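Local atomic coordinates of xylose isomerase domain protein TIM barrel (Planctomyces limnophilus, PDB entry 3TVA), a protein that probably acts as an isomerase, built on a xylose isomerase-like TIM barrel that binds a magnesium ion through four protein side chains. Residues T159-A164 with Y191-P196; F183-M188 with E241-T246; K202-V207 with W248-R253; A215-A218 with E222-K225; V231-G234 with G239-A242. All coordinates share one frame; numbering follows the deposited sequence. Where two conformers were deposited one is given.

Interaction 1 (T159-A164 with Y191-P196); sequences TGQESA and YGTGNP
Q161 lies over one face of the Y191 ring, its CB 4.0 Å from the centroid of the Y191 ring and only 22° off the ring normal, a CH-pi contact set toward the rim. The Q161 chain leaves CA with CG opposite the backbone N (chi1 -166°) and then bends, so its methylenes cross the tyrosine at a slant while the terminal amide stands nearly upright to the ring, the two planes 82° apart. CG of Q161 is shared: it sits 3.7 Å from Y191 CD1 and 3.8 Å from the T193 methyl CG2. T193 CG2 also closes to 3.0 Å on Q161 O, a tight approach. Beside the glutamine, G160 O meets Y191 CD2 obliquely at 3.6 Å. T193 OG1 makes a weak hydrogen bond to M188 O, while its methyl faces Q161. G192, with positive phi, is the C' residue of the Schellman motif that ends helix 185-190, and glycine tolerates that backbone best. Y191 is buried among W227, Y79 and H122, near a glycerol probably taken up from the crystallisation liquor. A serine in place of Y191 would probably strip Q161 of the surface it rests on and leave a gap beneath G160 and Q161. Across the two loops the grip is therefore chiefly dispersive: aliphatic carbon on an aromatic face and on a methyl, which suits the methylene stem of glutamine.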
# COMPACT_ATOMS: atom_id res chain seq x y z
N THR A 159 0.14 2.46 -5.32
CA THR A 159 0.74 2.68 -6.64
C THR A 159 0.55 1.48 -7.55
O THR A 159 0.97 0.36 -7.22
CB THR A 159 2.27 2.84 -6.55
OG1 THR A 159 2.60 3.86 -5.62
CG2 THR A 159 2.81 3.22 -7.90
N GLY A 160 -0.05 1.74 -8.71
CA GLY A 160 -0.45 0.74 -9.68
C GLY A 160 0.37 0.73 -10.95
O GLY A 160 1.55 1.09 -10.97
N GLN A 161 -0.27 0.28 -12.02
CA GLN A 161 0.34 0.28 -13.34
C GLN A 161 0.19 1.63 -14.06
O GLN A 161 0.85 1.87 -15.08
CB GLN A 161 -0.25 -0.84 -14.20
CG GLN A 161 0.52 -1.17 -15.47
CD GLN A 161 -0.08 -0.53 -16.72
OE1 GLN A 161 -1.05 0.24 -16.65
NE2 GLN A 161 0.48 -0.87 -17.88
N GLU A 162 -0.65 2.50 -13.53
CA GLU A 162 -0.88 3.80 -14.17
C GLU A 162 0.39 4.62 -14.16
O GLU A 162 1.15 4.61 -13.19
CB GLU A 162 -1.96 4.62 -13.45
CG GLU A 162 -3.31 3.98 -13.43
CD GLU A 162 -3.33 2.76 -12.53
OE1 GLU A 162 -3.76 1.69 -13.00
OE2 GLU A 162 -2.86 2.90 -11.37
N SER A 163 0.59 5.37 -15.22
CA SER A 163 1.59 6.42 -15.21
C SER A 163 1.17 7.46 -14.16
O SER A 163 -0.01 7.54 -13.79
CB SER A 163 1.64 7.07 -16.58
OG SER A 163 0.47 7.84 -16.76
N ALA A 164 2.13 8.23 -13.65
CA ALA A 164 1.81 9.27 -12.67
C ALA A 164 0.78 10.27 -13.23
O ALA A 164 -0.10 10.72 -12.51
CB ALA A 164 3.09 10.00 -12.21
N TYR A 191 5.85 -3.20 -12.61
CA TYR A 191 5.03 -3.01 -13.81
C TYR A 191 5.80 -2.50 -15.02
O TYR A 191 5.31 -2.57 -16.14
CB TYR A 191 3.87 -2.07 -13.52
CG TYR A 191 2.80 -2.67 -12.63
CD1 TYR A 191 1.91 -3.61 -13.12
CD2 TYR A 191 2.68 -2.28 -11.31
CE1 TYR A 191 0.94 -4.16 -12.30
CE2 TYR A 191 1.72 -2.82 -10.49
CZ TYR A 191 0.85 -3.76 -10.98
OH TYR A 191 -0.10 -4.28 -10.14
N GLY A 192 7.00 -1.97 -14.79
CA GLY A 192 7.83 -1.45 -15.88
C GLY A 192 7.31 -0.15 -16.49
O GLY A 192 7.60 0.18 -17.64
N THR A 193 6.53 0.59 -15.73
CA THR A 193 5.88 1.78 -16.25
C THR A 193 6.73 3.06 -16.38
O THR A 193 6.74 3.70 -17.44
CB THR A 193 4.64 2.08 -15.44
OG1 THR A 193 5.00 2.11 -14.06
CG2 THR A 193 3.65 0.97 -15.64
N GLY A 194 7.43 3.44 -15.32
CA GLY A 194 8.14 4.72 -15.32
C GLY A 194 8.99 4.92 -14.08
O GLY A 194 8.76 4.24 -13.07
N ASN A 195 9.97 5.82 -14.15
CA ASN A 195 10.86 6.05 -13.02
C ASN A 195 10.10 6.48 -11.79
O ASN A 195 9.39 7.49 -11.81
CB ASN A 195 11.94 7.09 -13.34
CG ASN A 195 12.97 7.19 -12.21
OD1 ASN A 195 12.82 7.99 -11.26
ND2 ASN A 195 14.01 6.36 -12.28
N PRO A 196 10.25 5.72 -10.71
CA PRO A 196 9.49 5.91 -9.47
C PRO A 196 9.82 7.22 -8.72
O PRO A 196 8.90 7.81 -8.16
CB PRO A 196 9.87 4.69 -8.63
CG PRO A 196 11.21 4.25 -9.17
CD PRO A 196 11.13 4.54 -10.64

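Interaction 2 (F183-M188 with E241-T246); sequences FDPANM and EAYLTT. With MG (magnesium ion), chain C.
F183, the last residue of strand 179-183, meets Y243 of helix 240-249, its CD1 3.7 Å from Y243 CE1. The two side chains run past each other in opposite directions, and the Y243 hydroxyl arrives at the edge of the F183 ring, in its plane; that hydroxyl is hydrogen-bonded to H211 O. D184 follows, facing the other way. With CG opposite its backbone N (chi1 -176°), its carboxylate divides its work: OD2 binds the magnesium ion at 2.4 Å, alongside E158, H211 and E259, and also takes a hydrogen bond from K213, while OD1 caps helix 185-190. N187 N reaches D184 OD1 at 3.2 Å from well above the carboxylate plane, and A186 N adds a weak bond. An aspartate suits this N-cap because its short arm serves helix and metal together. P185, next in line, needs no N-H in the first turn, and its rigid side chain crosses that of Y243 at about a right angle and puts CG over the ring face, 3.7 Å from the Y243 ring centroid and 16° off the normal, a CH-pi contact. P185 CD touches Y243 OH at 3.4 Å. N187 ND2 bonds to T159 O. The tyrosine thus gives one ring face to proline, while its CE1 side lies against phenylalanine and its polar end is satisfied by the neighbouring strand: an apolar backing behind a metal ligand.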
# COMPACT_ATOMS: atom_id res chain seq x y z
N PHE A 183 2.33 5.42 -1.45
CA PHE A 183 3.32 5.37 -2.51
C PHE A 183 4.24 4.15 -2.37
O PHE A 183 4.83 3.92 -1.30
CB PHE A 183 4.14 6.66 -2.59
CG PHE A 183 4.95 6.77 -3.87
CD1 PHE A 183 6.27 6.36 -3.91
CD2 PHE A 183 4.36 7.24 -5.04
CE1 PHE A 183 7.00 6.43 -5.10
CE2 PHE A 183 5.08 7.31 -6.23
CZ PHE A 183 6.40 6.91 -6.26
N ASP A 184 4.33 3.37 -3.44
CA ASP A 184 5.21 2.20 -3.50
C ASP A 184 6.11 2.25 -4.74
O ASP A 184 5.68 1.91 -5.83
CB ASP A 184 4.44 0.88 -3.46
CG ASP A 184 5.38 -0.34 -3.43
OD1 ASP A 184 6.51 -0.28 -3.94
OD2 ASP A 184 5.00 -1.38 -2.88
N PRO A 185 7.34 2.73 -4.58
CA PRO A 185 8.21 2.88 -5.76
C PRO A 185 8.54 1.56 -6.47
O PRO A 185 8.73 1.56 -7.69
CB PRO A 185 9.47 3.51 -5.18
CG PRO A 185 9.52 2.99 -3.76
CD PRO A 185 8.09 2.80 -3.31
N ALA A 186 8.62 0.45 -5.74
CA ALA A 186 8.98 -0.81 -6.36
C ALA A 186 7.91 -1.26 -7.34
O ALA A 186 8.23 -1.88 -8.36
CB ALA A 186 9.24 -1.89 -5.30
N ASN A 187 6.65 -0.93 -7.06
CA ASN A 187 5.55 -1.31 -7.95
C ASN A 187 5.72 -0.78 -9.36
O ASN A 187 5.44 -1.47 -10.33
CB ASN A 187 4.17 -0.91 -7.39
CG ASN A 187 3.77 -1.73 -6.16
OD1 ASN A 187 4.44 -2.70 -5.80
ND2 ASN A 187 2.66 -1.36 -5.53
N MSE A 188 6.19 0.45 -9.49
CA MSE A 188 6.35 1.02 -10.83
C MSE A 188 7.49 0.38 -11.61
O MSE A 188 7.47 0.36 -12.84
CB MSE A 188 6.54 2.51 -10.75
CG MSE A 188 5.30 3.21 -10.26
SE MSE A 188 5.59 5.09 -10.58
CE MSE A 188 5.41 5.11 -12.53
N GLU A 241 18.32 5.74 -1.01
CA GLU A 241 18.75 7.07 -0.58
C GLU A 241 18.08 8.16 -1.44
O GLU A 241 17.62 9.18 -0.91
CB GLU A 241 20.28 7.22 -0.57
CG GLU A 241 20.71 8.58 -0.09
CD GLU A 241 22.06 8.58 0.59
OE1 GLU A 241 22.36 9.59 1.28
OE2 GLU A 241 22.82 7.59 0.45
N ALA A 242 17.99 7.93 -2.75
CA ALA A 242 17.27 8.85 -3.63
C ALA A 242 15.79 9.00 -3.26
O ALA A 242 15.23 10.10 -3.27
CB ALA A 242 17.42 8.40 -5.09
N TYR A 243 15.16 7.88 -2.92
CA TYR A 243 13.75 7.84 -2.53
C TYR A 243 13.51 8.61 -1.22
O TYR A 243 12.64 9.48 -1.16
CB TYR A 243 13.34 6.37 -2.38
CG TYR A 243 11.91 6.08 -1.95
CD1 TYR A 243 10.83 6.75 -2.51
CD2 TYR A 243 11.64 5.07 -1.02
CE1 TYR A 243 9.52 6.45 -2.13
CE2 TYR A 243 10.34 4.77 -0.63
CZ TYR A 243 9.28 5.45 -1.19
OH TYR A 243 7.98 5.13 -0.83
N LEU A 244 14.27 8.27 -0.19
CA LEU A 244 14.13 8.93 1.11
C LEU A 244 14.49 10.43 1.09
O LEU A 244 13.83 11.22 1.75
CB LEU A 244 14.93 8.21 2.18
CG LEU A 244 14.15 7.17 3.01
CD1 LEU A 244 13.53 6.15 2.11
CD2 LEU A 244 15.05 6.49 4.06
N THR A 245 15.52 10.80 0.33
CA THR A 245 15.92 12.19 0.27
C THR A 245 14.84 13.00 -0.45
O THR A 245 14.57 14.14 -0.08
CB THR A 245 17.31 12.36 -0.40
OG1 THR A 245 18.23 11.38 0.14
CG2 THR A 245 17.86 13.74 -0.14
N THR A 246 14.21 12.41 -1.46
CA THR A 246 13.09 13.05 -2.15
C THR A 246 11.84 13.14 -1.24
O THR A 246 11.16 14.17 -1.23
CB THR A 246 12.74 12.33 -3.46
OG1 THR A 246 13.90 12.27 -4.30
CG2 THR A 246 11.64 13.08 -4.20
MG MG C . 3.04 -1.91 -1.62

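Interaction 3 (K202-V207 with W248-R253); sequences KVARYV and WEIGYR
A204 and I250 touch where two neighbouring alpha-to-beta turns of the TIM barrel run side by side, one leading from helix 196-203 into strand 207-216, the other from helix 240-249 into strand 256-258. I250 carries CG1 between its backbone N and carbonyl carbon (chi1 65°) and then runs straight out, which brings CD1 to 3.8 Å from A204 CB; its CG2 branch touches the same A204 CB at 3.9 Å. Both branches of the isoleucine, which also packs on L200, thus meet the small alanine methyl from the same side. The second meeting is looser: V207 sets CG1 opposite its backbone N (chi1 170°), and this methyl comes obliquely to 4.2 Å from Y252 CD1, the side chains crossing at about a right angle. The hydroxyl of Y252 is engaged by P255 O. G251 closes helix 240-249 in a Schellman motif, its positive phi being one that glycine alone takes easily. The turn is further tied by R253, whose guanidinium spreads over one face of W248. From there NH1 reaches two carbonyls, meeting Y252 O from above its plane. W248 O accepts NH1 of R253 at 2.9 Å, in the carbonyl plane on a lone pair, together with G251 N at 3.1 Å.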
# COMPACT_ATOMS: atom_id res chain seq x y z
N LYS A 202 5.90 14.08 -8.95
CA LYS A 202 4.69 14.52 -9.62
C LYS A 202 3.46 14.41 -8.72
O LYS A 202 2.57 15.25 -8.79
CB LYS A 202 4.45 13.70 -10.90
CG LYS A 202 5.24 14.18 -12.10
CD LYS A 202 4.95 13.29 -13.30
CE LYS A 202 5.50 13.88 -14.59
NZ LYS A 202 5.35 12.93 -15.74
N VAL A 203 3.40 13.34 -7.92
CA VAL A 203 2.21 13.07 -7.11
C VAL A 203 2.29 13.56 -5.66
O VAL A 203 1.41 13.24 -4.85
CB VAL A 203 1.74 11.60 -7.19
CG1 VAL A 203 1.51 11.21 -8.65
CG2 VAL A 203 2.73 10.65 -6.49
N ALA A 204 3.36 14.29 -5.35
CA ALA A 204 3.75 14.60 -3.98
C ALA A 204 2.59 15.08 -3.08
O ALA A 204 2.47 14.64 -1.94
CB ALA A 204 4.88 15.66 -3.98
N ARG A 205 1.74 15.96 -3.60
CA ARG A 205 0.70 16.58 -2.76
C ARG A 205 -0.36 15.58 -2.30
O ARG A 205 -1.12 15.88 -1.36
CB ARG A 205 0.05 17.79 -3.46
CG ARG A 205 -0.79 17.44 -4.70
CD ARG A 205 -1.14 18.73 -5.45
NE ARG A 205 -1.85 18.50 -6.72
CZ ARG A 205 -1.25 18.25 -7.87
NH1 ARG A 205 0.09 18.16 -7.92
NH2 ARG A 205 -1.96 18.07 -8.98
N TYR A 206 -0.45 14.43 -2.97
CA TYR A 206 -1.40 13.38 -2.56
C TYR A 206 -0.82 12.25 -1.71
O TYR A 206 -1.56 11.35 -1.32
CB TYR A 206 -2.13 12.80 -3.79
CG TYR A 206 -2.79 13.85 -4.64
CD1 TYR A 206 -3.82 14.64 -4.11
CD2 TYR A 206 -2.41 14.06 -5.97
CE1 TYR A 206 -4.44 15.62 -4.88
CE2 TYR A 206 -3.05 15.04 -6.77
CZ TYR A 206 -4.06 15.81 -6.20
OH TYR A 206 -4.69 16.79 -6.94
N VAL A 207 0.49 12.25 -1.44
CA VAL A 207 1.09 11.11 -0.75
C VAL A 207 0.72 11.17 0.73
O VAL A 207 1.00 12.17 1.39
CB VAL A 207 2.62 11.14 -0.87
CG1 VAL A 207 3.26 10.10 0.06
CG2 VAL A 207 3.05 10.92 -2.31
N TRP A 248 11.87 13.39 1.94
CA TRP A 248 12.16 14.43 2.91
C TRP A 248 11.89 15.81 2.31
O TRP A 248 11.24 16.64 2.93
CB TRP A 248 13.60 14.33 3.39
CG TRP A 248 13.94 15.30 4.47
CD1 TRP A 248 14.70 16.44 4.36
CD2 TRP A 248 13.53 15.22 5.84
NE1 TRP A 248 14.78 17.07 5.58
CE2 TRP A 248 14.07 16.35 6.50
CE3 TRP A 248 12.76 14.31 6.57
CZ2 TRP A 248 13.86 16.58 7.87
CZ3 TRP A 248 12.55 14.54 7.92
CH2 TRP A 248 13.11 15.67 8.56
N GLU A 249 12.36 16.03 1.09
CA GLU A 249 12.17 17.31 0.41
C GLU A 249 10.70 17.70 0.22
O GLU A 249 10.34 18.87 0.36
CB GLU A 249 12.87 17.31 -0.96
CG GLU A 249 12.50 18.54 -1.78
CD GLU A 249 12.95 18.48 -3.22
OE1 GLU A 249 14.00 17.85 -3.50
OE2 GLU A 249 12.27 19.08 -4.09
N ILE A 250 9.83 16.73 -0.06
CA ILE A 250 8.43 17.08 -0.30
C ILE A 250 7.61 17.21 0.98
O ILE A 250 6.41 17.47 0.92
CB ILE A 250 7.74 16.11 -1.24
CG1 ILE A 250 7.67 14.72 -0.59
CG2 ILE A 250 8.49 16.10 -2.57
CD1 ILE A 250 6.89 13.71 -1.40
N GLY A 251 8.24 17.04 2.13
CA GLY A 251 7.55 17.23 3.38
C GLY A 251 6.95 15.98 4.01
O GLY A 251 6.25 16.10 5.02
N TYR A 252 7.25 14.79 3.49
CA TYR A 252 6.66 13.59 4.09
C TYR A 252 7.40 13.23 5.37
O TYR A 252 8.62 13.08 5.37
CB TYR A 252 6.68 12.41 3.13
CG TYR A 252 6.06 11.18 3.76
CD1 TYR A 252 4.67 11.07 3.87
CD2 TYR A 252 6.85 10.16 4.27
CE1 TYR A 252 4.08 9.95 4.46
CE2 TYR A 252 6.27 9.03 4.87
CZ TYR A 252 4.89 8.94 4.96
OH TYR A 252 4.32 7.84 5.55
N ARG A 253 6.66 13.29 6.47
CA ARG A 253 7.14 12.91 7.80
C ARG A 253 6.63 11.60 8.40
O ARG A 253 7.01 11.24 9.52
CB ARG A 253 6.99 14.10 8.75
CG ARG A 253 7.62 15.39 8.18
CD ARG A 253 9.16 15.29 8.11
NE ARG A 253 9.79 16.54 7.68
CZ ARG A 253 10.18 16.79 6.43
NH1 ARG A 253 10.02 15.87 5.49
NH2 ARG A 253 10.75 17.95 6.13

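Interaction 4 (A215-A218 with E222-K225); sequences ALWA and ERGK
In the excursion between strand 207-216 and the antiparallel strand 229-231, R223 reaches across and lays its guanidinium flat on the indole of W217. The centre of the R223 guanidinium and that of the W217 ring are 4.4 Å apart and the planes tilt by 21°, a cation-pi stack in which NH1 sits above the ring, offset toward its rim. The contact runs on to the stem of the tryptophan: W217 CB lies under the guanidinium, 3.6 Å from R223 NH2, and R223 CD approaches W217 CE3 at 3.8 Å. What lets R223 span this distance is its chain, which is extended from CG to NE. A second tie fixes the rotation of the flat group: R223 NE donates to A218 O at 3.1 Å, with an N-H...O angle of 156°, reaching the carbonyl oxygen near the edge of the guanidinium. Arginine suits the place because a single group offers both a broad charged face and N-H donors at its rim. The backbone that delivers it is a type II beta turn, closed by K225 N to E222 O at 2.9 Å, with G224 taking the positive-phi third position. Replacing R223 with a leucine would probably leave A218 O without this donor and the W217 face without its charged cover, setting this part of the loop free to shift. A218 itself packs more loosely, its CB 4.1 Å from E222 O. The tryptophan is held independently, W217 N bonding to D237 OD2 and its ring touching I189 of helix 185-190.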
# COMPACT_ATOMS: atom_id res chain seq x y z
N ALA A 215 12.99 -3.28 -6.17
CA ALA A 215 12.83 -4.20 -7.29
C ALA A 215 13.84 -3.93 -8.39
O ALA A 215 14.40 -2.84 -8.47
CB ALA A 215 11.41 -4.12 -7.84
N LEU A 216 14.05 -4.93 -9.24
CA LEU A 216 14.90 -4.79 -10.43
C LEU A 216 14.00 -4.66 -11.65
O LEU A 216 12.98 -5.35 -11.75
CB LEU A 216 15.79 -6.03 -10.59
CG LEU A 216 16.81 -6.29 -9.48
CD1 LEU A 216 17.48 -7.68 -9.65
CD2 LEU A 216 17.88 -5.17 -9.44
N TRP A 217 14.36 -3.77 -12.58
CA TRP A 217 13.63 -3.67 -13.84
C TRP A 217 13.66 -4.98 -14.61
O TRP A 217 14.65 -5.72 -14.56
CB TRP A 217 14.25 -2.59 -14.74
CG TRP A 217 14.09 -1.21 -14.22
CD1 TRP A 217 15.02 -0.49 -13.51
CD2 TRP A 217 12.95 -0.37 -14.35
NE1 TRP A 217 14.51 0.75 -13.20
CE2 TRP A 217 13.24 0.85 -13.70
CE3 TRP A 217 11.70 -0.53 -14.96
CZ2 TRP A 217 12.33 1.90 -13.64
CZ3 TRP A 217 10.79 0.52 -14.89
CH2 TRP A 217 11.11 1.72 -14.23
N ALA A 218 12.60 -5.27 -15.36
CA ALA A 218 12.66 -6.31 -16.37
C ALA A 218 13.60 -5.86 -17.49
O ALA A 218 13.91 -4.66 -17.59
CB ALA A 218 11.26 -6.58 -16.93
N GLU A 222 11.06 -6.33 -22.34
CA GLU A 222 10.04 -7.02 -21.56
C GLU A 222 9.25 -6.13 -20.58
O GLU A 222 8.35 -6.61 -19.88
CB GLU A 222 10.63 -8.22 -20.81
CG GLU A 222 11.18 -9.30 -21.73
CD GLU A 222 11.75 -10.48 -20.96
OE1 GLU A 222 11.35 -10.69 -19.79
OE2 GLU A 222 12.61 -11.20 -21.52
N ARG A 223 9.58 -4.85 -20.50
CA ARG A 223 8.92 -3.98 -19.54
C ARG A 223 7.44 -3.81 -19.84
O ARG A 223 7.05 -3.58 -20.99
CB ARG A 223 9.64 -2.63 -19.44
CG ARG A 223 11.04 -2.81 -18.93
CD ARG A 223 11.75 -1.52 -18.62
NE ARG A 223 13.15 -1.81 -18.38
CZ ARG A 223 14.09 -0.91 -18.12
NH1 ARG A 223 13.77 0.38 -18.06
NH2 ARG A 223 15.34 -1.29 -17.92
N GLY A 224 6.60 -3.94 -18.81
CA GLY A 224 5.16 -3.89 -19.00
C GLY A 224 4.61 -5.19 -19.57
O GLY A 224 3.41 -5.32 -19.81
N LYS A 225 5.49 -6.16 -19.78
CA LYS A 225 5.08 -7.47 -20.28
C LYS A 225 5.41 -8.57 -19.27
O LYS A 225 4.53 -9.31 -18.83
CB LYS A 225 5.64 -7.74 -21.68
CG LYS A 225 5.04 -6.79 -22.71
CD LYS A 225 5.39 -7.19 -24.13
CE LYS A 225 6.87 -7.08 -24.35
NZ LYS A 225 7.27 -7.29 -25.77

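Interaction 5 (V231-G234 with G239-A242); sequences VALG and GMEA
The L233 side chain meets M240 just inside the first turn of helix 240-249, and G239 prepares the meeting. G239 is the N-cap residue, with positive phi (75°); a CB there would jam against the preceding carbonyl and be crowded by A242, so glycine fits this entry to the helix. M240 follows, built as selenomethionine, with its CB directed at the loop 231-234. Its chain bends at chi2 and chi3, curling the terminal SE and CE against L233 rather than stretching past it. CE of M240 lies 3.6 Å from L233 CD1, and SE of M240 is 3.9 Å from the same methyl. With CG opposite its backbone N (chi1 -156°), the end of L233 comes nearer the helix than its CB direction suggests; the two side chains cross at about a right angle. A second conformer of M240 was modelled, so this fit describes one of two positions; the flexible, polarisable chain of a methionine-type residue suits such a seat. CE of M240 also comes within 4.5 Å of G234 N, whose hydrogen bond goes to D214 OD2. On the helix 266-287 side, L233 packs on A276 and L280 and M240 on L279, making the contact part of a larger apolar layer. E241 then turns away to a salt bridge with K286 of that same helix, tying the two helices on the polar side. This belongs to the long beta-alpha connection of the TIM barrel from strand 207-216 to helix 240-249, which carries the extra antiparallel strand 229-231.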
# COMPACT_ATOMS: atom_id res chain seq x y z
N VAL A 231 13.33 -7.52 -4.79
CA VAL A 231 14.56 -7.93 -4.10
C VAL A 231 14.65 -7.24 -2.74
O VAL A 231 13.91 -6.30 -2.47
CB VAL A 231 15.82 -7.59 -4.93
CG1 VAL A 231 15.87 -8.42 -6.21
CG2 VAL A 231 15.86 -6.10 -5.26
N ALA A 232 15.57 -7.71 -1.89
CA ALA A 232 15.79 -7.13 -0.57
C ALA A 232 16.07 -5.62 -0.65
O ALA A 232 16.73 -5.15 -1.58
CB ALA A 232 16.93 -7.86 0.15
N LEU A 233 15.56 -4.87 0.32
CA LEU A 233 15.63 -3.42 0.30
C LEU A 233 17.08 -2.94 0.11
O LEU A 233 17.97 -3.36 0.83
CB LEU A 233 15.07 -2.84 1.59
CG LEU A 233 14.57 -1.40 1.47
CD1 LEU A 233 13.29 -1.39 0.64
CD2 LEU A 233 14.34 -0.77 2.84
N GLY A 234 17.29 -2.07 -0.88
CA GLY A 234 18.60 -1.52 -1.14
C GLY A 234 19.41 -2.28 -2.17
O GLY A 234 20.46 -1.80 -2.61
N GLY A 239 16.92 2.92 -5.69
CA GLY A 239 17.65 4.02 -5.07
C GLY A 239 17.11 4.51 -3.73
O GLY A 239 16.48 5.57 -3.65
N MSE A 240 17.23 3.67 -2.70
CA MSE A 240 16.68 3.98 -1.38
C MSE A 240 17.06 5.36 -0.85
O MSE A 240 16.23 6.08 -0.30
CB MSE A 240 17.05 2.89 -0.37
CG MSE A 240 15.99 2.63 0.71
SE MSE A 240 14.12 2.40 0.10
CE MSE A 240 14.39 1.27 -1.48
N GLU A 241 18.32 5.74 -1.01
CA GLU A 241 18.75 7.07 -0.58
C GLU A 241 18.08 8.16 -1.44
O GLU A 241 17.62 9.18 -0.91
CB GLU A 241 20.28 7.22 -0.57
CG GLU A 241 20.71 8.58 -0.09
CD GLU A 241 22.06 8.58 0.59
OE1 GLU A 241 22.36 9.59 1.28
OE2 GLU A 241 22.82 7.59 0.45
N ALA A 242 17.99 7.93 -2.75
CA ALA A 242 17.27 8.85 -3.63
C ALA A 242 15.79 9.00 -3.26
O ALA A 242 15.23 10.10 -3.27
CB ALA A 242 17.42 8.40 -5.09

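How the interactions relate
Interaction 2 is the hub, since D184 there binds the magnesium ion. Interaction 1 touches it: T159 OG1 lies 2.8 Å from D184 N, a probable hydrogen bond. The 191-196 loop in turn meets interaction 4, G194 O lying 3.6 Å from W217 CH2, and A215 and L216 of interaction 4 pack on V231 of interaction 5. Interactions 2, 3 and 5 all draw on helix 240-249; 2 and 5 share E241 and A242, their centres 8 Å apart. Interaction 3 touches interaction 2 through V203 and F183, whereas its centre is about 26 Å from that of interaction 4. The side chain of V207 is about 12 Å from the magnesium ion.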